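Local coordinates for monosaccharide ABC transporter substrate-binding protein, CUT2 family (Bradyrhizobium sp., PDB 4YHS) that probably binds a sugar or related small solute outside the inner membrane and delivers it to an ABC importer, at residues A[54-57]-A[58-61]; A[131-134]-A[135-139]; A[260-264]-A[265-269]; A[284-288]-A[289-293]. All blocks are in the same frame, centred on the assembly; numbering follows the deposited sequence.

Overall arrangement
All four contacts are local, each within one continuous run of chain, and they fall into two distant pairs. Interaction 1 leads into strand 60-65 and interaction 2 lies on the helix between strands 119-122 and 144-147; interaction 3 ends helix 252-264, and interaction 4 follows helix 280-287 and runs into strand 293-296, beside strand 272-275. The centres of 1 and 3 are about 52 Å apart. Interactions 1 and 3 are surface contacts, whereas 2 and 4 are partly buried. Their chemistry follows: a lysine over an indole, a salt bridge with an apolar flank along a helix, and two Schellman motifs. Interactions 3 and 4 also touch, Lys268 packing on Leu290.

Interaction 1: A[54-57]-A[58-61]; sequences KASK and PWKL
Lys57 lays its aliphatic chain across one face of the Trp59 indole, the two side chains crossing at about a right angle. The tight part of the contact is near the lysine root. Lys57 CG stands 3.2 Å above the ring plane and 3.5 Å from the centroid of the six-membered ring, a CH-pi contact over the face; Lys57 CD follows, 3.6 Å from CH2 of Trp59. Setting Lys57 CG between the backbone N and the carbonyl carbon (chi1 66°) turns the chain back over the indole. The backbone helps, because Pro58 is the centre of an inverse gamma turn whose weak hydrogen bond joins Trp59 N to Lys57 O at 2.8 Å. Proline, its phi held by the ring near the value the turn needs, suits that place. The turn leads into strand 60-65 of the large mixed sheet, and the tryptophan packs on Val311 and Leu314 of helix 299-314. Toward solvent the contact loosens: beyond a bend at chi3 (-96°), NZ of the exposed Lys57 lies 4.6 Å from the centroid of the six-membered ring, an off-centre cation-pi approach. The other end of the indole is also looser, with Ala55 CB at the ring edge, 3.9 Å from Trp59 CD1. With an alanine here in place of Trp59, the Lys57 chain would probably be set free to turn, and Glu315 would lose its indole donor. That donor is NE1, hydrogen-bonded to OE2 of Glu315, and the same carboxylate oxygen also receives the backbone N-H of Ser56.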
loop_
_atom_site.group_PDB
_atom_site.type_symbol
_atom_site.label_atom_id
_atom_site.label_comp_id
_atom_site.label_asym_id
_atom_site.label_seq_id
_atom_site.Cartn_x
_atom_site.Cartn_y
_atom_site.Cartn_z
ATOM N N LYS A 54 12.264 21.368 8.047
ATOM C CA LYS A 54 13.491 20.791 8.592
ATOM C C LYS A 54 13.270 20.316 10.019
ATOM O O LYS A 54 12.422 20.864 10.728
ATOM C CB LYS A 54 14.632 21.821 8.594
ATOM C CG LYS A 54 15.448 21.902 7.302
ATOM C CD LYS A 54 16.259 20.642 7.053
ATOM C CE LYS A 54 17.145 20.780 5.831
ATOM N NZ LYS A 54 18.009 19.579 5.656
ATOM N N ALA A 55 14.045 19.321 10.447
ATOM C CA ALA A 55 14.150 18.996 11.863
ATOM C C ALA A 55 15.044 20.015 12.548
ATOM O O ALA A 55 15.890 20.635 11.904
ATOM C CB ALA A 55 14.705 17.601 12.055
ATOM N N SER A 56 14.866 20.167 13.856
ATOM C CA SER A 56 15.655 21.103 14.659
ATOM C C SER A 56 16.934 20.465 15.158
ATOM O O SER A 56 17.822 21.139 15.688
ATOM C CB SER A 56 14.843 21.572 15.849
ATOM O OG SER A 56 14.572 20.468 16.694
ATOM N N LYS A 57 17.022 19.151 15.036
ATOM C CA LYS A 57 18.222 18.460 15.453
ATOM C C LYS A 57 18.252 17.137 14.740
ATOM O O LYS A 57 17.230 16.727 14.206
ATOM C CB LYS A 57 18.271 18.272 16.970
ATOM C CG LYS A 57 17.224 17.353 17.576
ATOM C CD LYS A 57 17.649 16.961 19.014
ATOM C CE LYS A 57 18.381 15.602 19.046
ATOM N NZ LYS A 57 18.756 15.124 20.415
ATOM N N PRO A 58 19.418 16.476 14.715
ATOM C CA PRO A 58 19.527 15.214 13.978
ATOM C C PRO A 58 18.967 14.043 14.783
ATOM O O PRO A 58 19.705 13.151 15.236
ATOM C CB PRO A 58 21.040 15.076 13.729
ATOM C CG PRO A 58 21.685 16.308 14.322
ATOM C CD PRO A 58 20.716 16.894 15.272
ATOM N N TRP A 59 17.646 14.034 14.940
ATOM C CA TRP A 59 16.973 12.947 15.638
ATOM C C TRP A 59 17.429 11.593 15.099
ATOM O O TRP A 59 17.659 11.438 13.905
ATOM C CB TRP A 59 15.457 13.074 15.497
ATOM C CG TRP A 59 14.918 14.372 16.023
ATOM C CD1 TRP A 59 14.467 15.438 15.295
ATOM C CD2 TRP A 59 14.790 14.733 17.392
ATOM N NE1 TRP A 59 14.061 16.447 16.132
ATOM C CE2 TRP A 59 14.261 16.045 17.430
ATOM C CE3 TRP A 59 15.088 14.085 18.590
ATOM C CZ2 TRP A 59 13.998 16.702 18.614
ATOM C CZ3 TRP A 59 14.827 14.743 19.776
ATOM C CH2 TRP A 59 14.290 16.041 19.780
ATOM N N LYS A 60 17.605 10.631 15.997
ATOM C CA LYS A 60 17.845 9.245 15.602
ATOM C C LYS A 60 16.552 8.444 15.495
ATOM O O LYS A 60 15.803 8.345 16.465
ATOM C CB LYS A 60 18.761 8.557 16.607
ATOM C CG LYS A 60 20.217 9.017 16.561
ATOM C CD LYS A 60 21.139 8.110 17.421
ATOM C CE LYS A 60 21.173 6.629 16.985
ATOM N NZ LYS A 60 22.221 6.326 15.958
ATOM N N LEU A 61 16.309 7.858 14.324
ATOM C CA LEU A 61 15.088 7.101 14.074
ATOM C C LEU A 61 15.443 5.663 13.780
ATOM O O LEU A 61 16.152 5.390 12.810
ATOM C CB LEU A 61 14.300 7.649 12.876
ATOM C CG LEU A 61 13.928 9.138 12.906
ATOM C CD1 LEU A 61 13.116 9.500 11.684
ATOM C CD2 LEU A 61 13.194 9.504 14.182
#

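Interaction 2: A[131-134]-A[135-139]; sequences NKVI and GEIAK
Helix 131-138 carries this contact on two of its flanks, where Lys132 reaches Glu136 and Val133 reaches Ile137, each pair one turn apart. On the polar flank Lys132 NZ forms a salt bridge with Glu136 OE2 at 2.5 Å, a short approach made on the syn side of the oxygen but 28° out of the carboxylate plane. The lysine chain runs straight from CB, with CG opposite the backbone N (chi1 178°), and bends only at its last torsion (chi4 -41°), which swings the ammonium toward the acid. Glu136 answers with an extended chain, and its CG rests 3.3 Å from Lys132 O. Long, flexible residues of opposite charge suit such a flank, since their charged ends can meet over the backbone without disturbing it. The helix connects strands 119-122 and 144-147, making a beta-alpha-beta unit of the kind repeated in periplasmic binding proteins, and its inner flank is accordingly apolar. There Val133 and Ile137 lie side by side and point the same way, with Val133 CG2 3.9 Å from Ile137 CD1. Both branched side chains pack against Ile109 of helix 102-115, and Ile137 also meets Val113. Ile137 CG1 lies 3.2 Å from Val133 O, the carbonyl that accepts the Ile137 N-H at 2.9 Å. Similar helical bonds run from Gly135 N to Asn131 O and from Ala138 N to Ile134 O. Farther round the helix, the Asn131 amide turns to the loop at 151-153, where ND2 is hydrogen-bonded to Ser152 OG.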
loop_
_atom_site.group_PDB
_atom_site.type_symbol
_atom_site.label_atom_id
_atom_site.label_comp_id
_atom_site.label_asym_id
_atom_site.label_seq_id
_atom_site.Cartn_x
_atom_site.Cartn_y
_atom_site.Cartn_z
ATOM N N ASN A 131 3.116 -6.146 20.357
ATOM C CA ASN A 131 2.447 -5.353 21.390
ATOM C C ASN A 131 3.198 -5.339 22.730
ATOM O O ASN A 131 3.258 -4.319 23.409
ATOM C CB ASN A 131 1.022 -5.869 21.587
ATOM C CG ASN A 131 0.089 -5.448 20.468
ATOM O OD1 ASN A 131 0.518 -4.835 19.473
ATOM N ND2 ASN A 131 -1.195 -5.796 20.604
ATOM N N LYS A 132 3.771 -6.461 23.122
ATOM C CA LYS A 132 4.515 -6.496 24.373
ATOM C C LYS A 132 5.754 -5.585 24.296
ATOM O O LYS A 132 5.987 -4.759 25.190
ATOM C CB LYS A 132 4.911 -7.925 24.702
ATOM C CG LYS A 132 5.725 -8.083 25.956
ATOM C CD LYS A 132 5.945 -9.560 26.242
ATOM C CE LYS A 132 6.696 -9.786 27.543
ATOM N NZ LYS A 132 7.801 -8.805 27.733
ATOM N N VAL A 133 6.543 -5.708 23.236
ATOM C CA VAL A 133 7.754 -4.895 23.147
ATOM C C VAL A 133 7.417 -3.414 22.906
ATOM O O VAL A 133 8.097 -2.520 23.429
ATOM C CB VAL A 133 8.730 -5.404 22.049
ATOM C CG1 VAL A 133 8.116 -5.316 20.629
ATOM C CG2 VAL A 133 10.059 -4.633 22.124
ATOM N N ILE A 134 6.370 -3.140 22.138
ATOM C CA ILE A 134 5.918 -1.750 21.994
ATOM C C ILE A 134 5.516 -1.140 23.350
ATOM O O ILE A 134 5.839 0.014 23.632
ATOM C CB ILE A 134 4.761 -1.646 20.974
ATOM C CG1 ILE A 134 5.303 -1.988 19.586
ATOM C CG2 ILE A 134 4.209 -0.236 20.948
ATOM C CD1 ILE A 134 4.306 -1.995 18.458
ATOM N N GLY A 135 4.831 -1.898 24.207
ATOM C CA GLY A 135 4.460 -1.379 25.524
ATOM C C GLY A 135 5.691 -1.025 26.351
ATOM O O GLY A 135 5.722 -0.036 27.072
ATOM N N GLU A 136 6.733 -1.827 26.208
ATOM C CA GLU A 136 7.962 -1.622 26.966
ATOM C C GLU A 136 8.732 -0.404 26.461
ATOM O O GLU A 136 9.241 0.384 27.251
ATOM C CB GLU A 136 8.802 -2.900 26.902
ATOM C CG GLU A 136 8.097 -4.069 27.582
ATOM C CD GLU A 136 8.745 -5.415 27.333
ATOM O OE1 GLU A 136 9.580 -5.530 26.411
ATOM O OE2 GLU A 136 8.392 -6.369 28.060
ATOM N N ILE A 137 8.793 -0.238 25.142
ATOM C CA ILE A 137 9.386 0.935 24.539
ATOM C C ILE A 137 8.678 2.219 24.947
ATOM O O ILE A 137 9.314 3.248 25.176
ATOM C CB ILE A 137 9.353 0.829 23.002
ATOM C CG1 ILE A 137 10.257 -0.311 22.541
ATOM C CG2 ILE A 137 9.760 2.131 22.346
ATOM C CD1 ILE A 137 9.871 -0.832 21.168
ATOM N N ALA A 138 7.353 2.164 25.002
ATOM C CA ALA A 138 6.560 3.333 25.356
ATOM C C ALA A 138 6.861 3.762 26.794
ATOM O O ALA A 138 6.909 4.950 27.088
ATOM C CB ALA A 138 5.077 3.037 25.174
ATOM N N LYS A 139 7.090 2.800 27.680
ATOM C CA LYS A 139 7.467 3.121 29.068
ATOM C C LYS A 139 8.777 3.917 29.146
ATOM O O LYS A 139 9.092 4.504 30.186
ATOM C CB LYS A 139 7.599 1.847 29.906
ATOM C CG LYS A 139 6.279 1.135 30.178
ATOM C CD LYS A 139 6.458 -0.046 31.128
ATOM C CE LYS A 139 5.185 -0.889 31.210
ATOM N NZ LYS A 139 5.193 -1.830 32.374
#

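Interaction 3: A[260-264]-A[265-269]; sequences GLIRE and RGLKG
Arg265 starts its path over the carbonyl of Leu261: CB lies 3.4 Å from Leu261 O, CG 3.5 Å and CD 3.8 Å from the same oxygen. The chain is extended from CG to NE, which carries the guanidinium away from the helix end to helix 228-241; there the side chain packs on Leu239, and NH2 is hydrogen-bonded to OE1 of Gln240. An arginine suits this place because its methylenes can cover a carbonyl while its long chain carries the guanidinium out to Gln240. Beneath it, helix 252-264 ends in a Schellman motif. Leu267 N binds Ile262 O at 3.0 Å, while Gly266 N reaches Arg263 O from above the carbonyl plane. Gly266 makes the reversal with a positive phi of 67°, a conformation that glycine takes easily. The motif brings Ile262 and Leu267 together, the apolar pair expected across such a cap, and their side chains cross at about a right angle. Ile262 CG2, standing opposite its own backbone N, sits 3.9 Å from Leu267 CB and 3.4 Å from Lys268 N, covering the peptide that leaves the turn. On the solvent side, Arg263 NE forms a salt bridge with Glu264 OE2.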
loop_
_atom_site.group_PDB
_atom_site.type_symbol
_atom_site.label_atom_id
_atom_site.label_comp_id
_atom_site.label_asym_id
_atom_site.label_seq_id
_atom_site.Cartn_x
_atom_site.Cartn_y
_atom_site.Cartn_z
ATOM N N GLY A 260 -0.020 -12.148 -20.741
ATOM C CA GLY A 260 0.463 -13.146 -21.688
ATOM C C GLY A 260 -0.637 -14.050 -22.193
ATOM O O GLY A 260 -0.674 -14.449 -23.377
ATOM N N LEU A 261 -1.533 -14.415 -21.279
ATOM C CA LEU A 261 -2.719 -15.206 -21.615
ATOM C C LEU A 261 -3.624 -14.476 -22.591
ATOM O O LEU A 261 -4.151 -15.060 -23.549
ATOM C CB LEU A 261 -3.523 -15.535 -20.342
ATOM C CG LEU A 261 -2.762 -16.116 -19.158
ATOM C CD1 LEU A 261 -3.750 -16.441 -18.041
ATOM C CD2 LEU A 261 -1.967 -17.342 -19.554
ATOM N N ILE A 262 -3.842 -13.195 -22.328
ATOM C CA ILE A 262 -4.650 -12.380 -23.242
ATOM C C ILE A 262 -3.992 -12.350 -24.613
ATOM O O ILE A 262 -4.644 -12.509 -25.637
ATOM C CB ILE A 262 -4.830 -10.928 -22.710
ATOM C CG1 ILE A 262 -5.705 -10.911 -21.458
ATOM C CG2 ILE A 262 -5.433 -10.003 -23.768
ATOM C CD1 ILE A 262 -6.962 -11.711 -21.522
ATOM N N ARG A 263 -2.692 -12.109 -24.633
ATOM C CA ARG A 263 -1.975 -12.086 -25.894
ATOM C C ARG A 263 -2.142 -13.409 -26.656
ATOM O O ARG A 263 -2.519 -13.422 -27.843
ATOM C CB ARG A 263 -0.495 -11.783 -25.644
ATOM C CG ARG A 263 0.303 -11.510 -26.925
ATOM C CD ARG A 263 1.780 -11.332 -26.629
ATOM N NE ARG A 263 2.320 -12.523 -25.975
ATOM C CZ ARG A 263 2.711 -12.602 -24.708
ATOM N NH1 ARG A 263 3.173 -13.760 -24.261
ATOM N NH2 ARG A 263 2.659 -11.543 -23.889
ATOM N N GLU A 264 -1.893 -14.520 -25.972
ATOM C CA GLU A 264 -1.881 -15.827 -26.617
ATOM C C GLU A 264 -3.252 -16.203 -27.160
ATOM O O GLU A 264 -3.372 -16.814 -28.229
ATOM C CB GLU A 264 -1.382 -16.890 -25.627
ATOM C CG GLU A 264 0.125 -16.804 -25.308
ATOM C CD GLU A 264 0.990 -16.450 -26.523
ATOM O OE1 GLU A 264 0.908 -17.169 -27.547
ATOM O OE2 GLU A 264 1.745 -15.451 -26.453
ATOM N N ARG A 265 -4.295 -15.828 -26.435
ATOM C CA ARG A 265 -5.667 -16.154 -26.839
ATOM C C ARG A 265 -6.235 -15.177 -27.860
ATOM O O ARG A 265 -7.375 -15.319 -28.283
ATOM C CB ARG A 265 -6.585 -16.181 -25.625
ATOM C CG ARG A 265 -6.420 -17.418 -24.762
ATOM C CD ARG A 265 -7.253 -17.283 -23.499
ATOM N NE ARG A 265 -7.519 -18.556 -22.839
ATOM C CZ ARG A 265 -8.617 -19.292 -23.008
ATOM N NH1 ARG A 265 -9.590 -18.913 -23.836
ATOM N NH2 ARG A 265 -8.744 -20.424 -22.332
ATOM N N GLY A 266 -5.452 -14.170 -28.235
ATOM C CA GLY A 266 -5.906 -13.175 -29.189
ATOM C C GLY A 266 -7.030 -12.275 -28.689
ATOM O O GLY A 266 -7.886 -11.829 -29.470
ATOM N N LEU A 267 -7.021 -11.999 -27.388
ATOM C CA LEU A 267 -8.058 -11.199 -26.726
ATOM C C LEU A 267 -7.643 -9.761 -26.413
ATOM O O LEU A 267 -8.348 -9.061 -25.705
ATOM C CB LEU A 267 -8.472 -11.881 -25.413
ATOM C CG LEU A 267 -9.057 -13.276 -25.547
ATOM C CD1 LEU A 267 -9.294 -13.906 -24.170
ATOM C CD2 LEU A 267 -10.344 -13.258 -26.326
ATOM N N LYS A 268 -6.510 -9.302 -26.926
ATOM C CA LYS A 268 -6.056 -7.968 -26.563
ATOM C C LYS A 268 -7.121 -6.930 -26.965
ATOM O O LYS A 268 -7.674 -6.999 -28.066
ATOM C CB LYS A 268 -4.720 -7.674 -27.224
ATOM C CG LYS A 268 -4.071 -6.369 -26.780
ATOM C CD LYS A 268 -3.370 -5.646 -27.940
ATOM C CE LYS A 268 -1.887 -5.408 -27.682
ATOM N NZ LYS A 268 -1.349 -4.374 -28.615
ATOM N N GLY A 269 -7.431 -6.010 -26.051
ATOM C CA GLY A 269 -8.468 -5.010 -26.270
ATOM C C GLY A 269 -9.901 -5.503 -26.145
ATOM O O GLY A 269 -10.834 -4.677 -26.048
#

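Interaction 4: A[284-288]-A[289-293]; sequences EGIKR and GLIMA
The carbonyl group of Gly285 is met by Ile291 N over one face, 74° out of its plane, and by Leu290 N close to the plane, tilted only 19°. Two N-H groups thus grip one oxygen, at 3.1 Å from Ile291 N and 2.9 Å from Leu290 N to Gly285 O. A Schellman motif ends helix 280-287 here: its bonds are Leu290 N to Gly285 O and, from above the carbonyl plane, Gly289 N to Ile286 O, with Ile291 N a further donor to Gly285 O. Both glycines fit the turn: at Gly289, phi is 84° and a CB would be jammed against Arg288 O, while one on Gly285 would run into Ile291 CD1. Deeper in, the Ile286 and Ile291 side chains cross at about a right angle, Ile286 CG1 lying 4.1 Å from Ile291 CG2, and Ile286 CD1 reaches the backbone of Ala293; branched, apolar chains suit this buried packing between the helix end and the returning chain. Cutting Ile286 back to an alanine would probably open a gap beside Ile291 and Ala293. Ile286 CA makes a CA-H...O contact with Ile291 O at 3.3 Å, and a water donates to both Ile286 O, at 2.9 Å, and Ile291 O, at 2.7 Å.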
loop_
_atom_site.group_PDB
_atom_site.type_symbol
_atom_site.label_atom_id
_atom_site.label_comp_id
_atom_site.label_asym_id
_atom_site.label_seq_id
_atom_site.Cartn_x
_atom_site.Cartn_y
_atom_site.Cartn_z
ATOM N N GLU A 284 4.344 -0.989 -15.538
ATOM C CA GLU A 284 4.872 -1.085 -16.886
ATOM C C GLU A 284 3.747 -1.494 -17.836
ATOM O O GLU A 284 3.643 -0.994 -18.955
ATOM C CB GLU A 284 6.030 -2.079 -16.941
ATOM C CG GLU A 284 6.550 -2.355 -18.328
ATOM C CD GLU A 284 7.217 -1.132 -19.002
ATOM O OE1 GLU A 284 7.492 -0.114 -18.335
ATOM O OE2 GLU A 284 7.459 -1.194 -20.224
ATOM N N GLY A 285 2.886 -2.383 -17.355
ATOM C CA GLY A 285 1.739 -2.823 -18.115
ATOM C C GLY A 285 0.814 -1.673 -18.514
ATOM O O GLY A 285 0.337 -1.643 -19.634
ATOM N N ILE A 286 0.557 -0.743 -17.599
ATOM C CA ILE A 286 -0.286 0.426 -17.866
ATOM C C ILE A 286 0.393 1.291 -18.893
ATOM O O ILE A 286 -0.222 1.690 -19.880
ATOM C CB ILE A 286 -0.602 1.230 -16.549
ATOM C CG1 ILE A 286 -1.451 0.364 -15.608
ATOM C CG2 ILE A 286 -1.348 2.555 -16.865
ATOM C CD1 ILE A 286 -1.651 0.872 -14.198
ATOM N N LYS A 287 1.684 1.540 -18.686
ATOM C CA LYS A 287 2.463 2.309 -19.636
ATOM C C LYS A 287 2.384 1.735 -21.053
ATOM O O LYS A 287 2.197 2.461 -22.013
ATOM C CB LYS A 287 3.928 2.368 -19.178
ATOM C CG LYS A 287 4.247 3.538 -18.288
ATOM C CD LYS A 287 5.726 3.543 -17.925
ATOM C CE LYS A 287 6.445 4.839 -18.311
ATOM N NZ LYS A 287 6.648 5.117 -19.749
ATOM N N ARG A 288 2.483 0.417 -21.165
ATOM C CA ARG A 288 2.523 -0.242 -22.460
ATOM C C ARG A 288 1.130 -0.516 -23.063
ATOM O O ARG A 288 1.026 -1.047 -24.173
ATOM C CB ARG A 288 3.299 -1.554 -22.338
ATOM C CG ARG A 288 4.770 -1.404 -22.217
ATOM C CD ARG A 288 5.321 -2.733 -21.833
ATOM N NE ARG A 288 6.773 -2.767 -21.797
ATOM C CZ ARG A 288 7.477 -3.856 -21.505
ATOM N NH1 ARG A 288 6.856 -4.996 -21.225
ATOM N NH2 ARG A 288 8.801 -3.804 -21.490
ATOM N N GLY A 289 0.069 -0.150 -22.351
ATOM C CA GLY A 289 -1.286 -0.316 -22.863
ATOM C C GLY A 289 -1.870 -1.706 -22.654
ATOM O O GLY A 289 -2.928 -2.012 -23.183
ATOM N N LEU A 290 -1.178 -2.548 -21.899
ATOM C CA LEU A 290 -1.574 -3.959 -21.744
ATOM C C LEU A 290 -2.414 -4.199 -20.493
ATOM O O LEU A 290 -3.189 -5.174 -20.420
ATOM C CB LEU A 290 -0.327 -4.852 -21.698
ATOM C CG LEU A 290 0.604 -4.840 -22.921
ATOM C CD1 LEU A 290 1.748 -5.794 -22.684
ATOM C CD2 LEU A 290 -0.134 -5.248 -24.176
ATOM N N ILE A 291 -2.233 -3.339 -19.499
ATOM C CA ILE A 291 -3.067 -3.360 -18.287
ATOM C C ILE A 291 -3.783 -2.025 -18.226
ATOM O O ILE A 291 -3.177 -0.984 -18.514
ATOM C CB ILE A 291 -2.232 -3.589 -17.009
ATOM C CG1 ILE A 291 -1.593 -4.987 -17.036
ATOM C CG2 ILE A 291 -3.096 -3.409 -15.793
ATOM C CD1 ILE A 291 -0.736 -5.321 -15.877
HETATM N N MSE A 292 -5.076 -2.024 -17.910
HETATM C CA MSE A 292 -5.849 -0.786 -17.977
HETATM C C MSE A 292 -5.627 0.146 -16.793
HETATM O O MSE A 292 -5.489 1.376 -16.966
HETATM C CB MSE A 292 -7.345 -1.072 -18.071
HETATM C CG MSE A 292 -8.203 0.213 -18.004
HETATM SE SE MSE A 292 -10.083 -0.296 -18.337
HETATM C CE MSE A 292 -10.084 0.079 -20.210
ATOM N N ALA A 293 -5.651 -0.407 -15.587
ATOM C CA ALA A 293 -5.667 0.445 -14.386
ATOM C C ALA A 293 -5.354 -0.307 -13.108
ATOM O O ALA A 293 -5.578 -1.520 -13.019
ATOM C CB ALA A 293 -7.041 1.106 -14.242
HETATM O O HOH W 1 -3.079 1.098 -20.252
#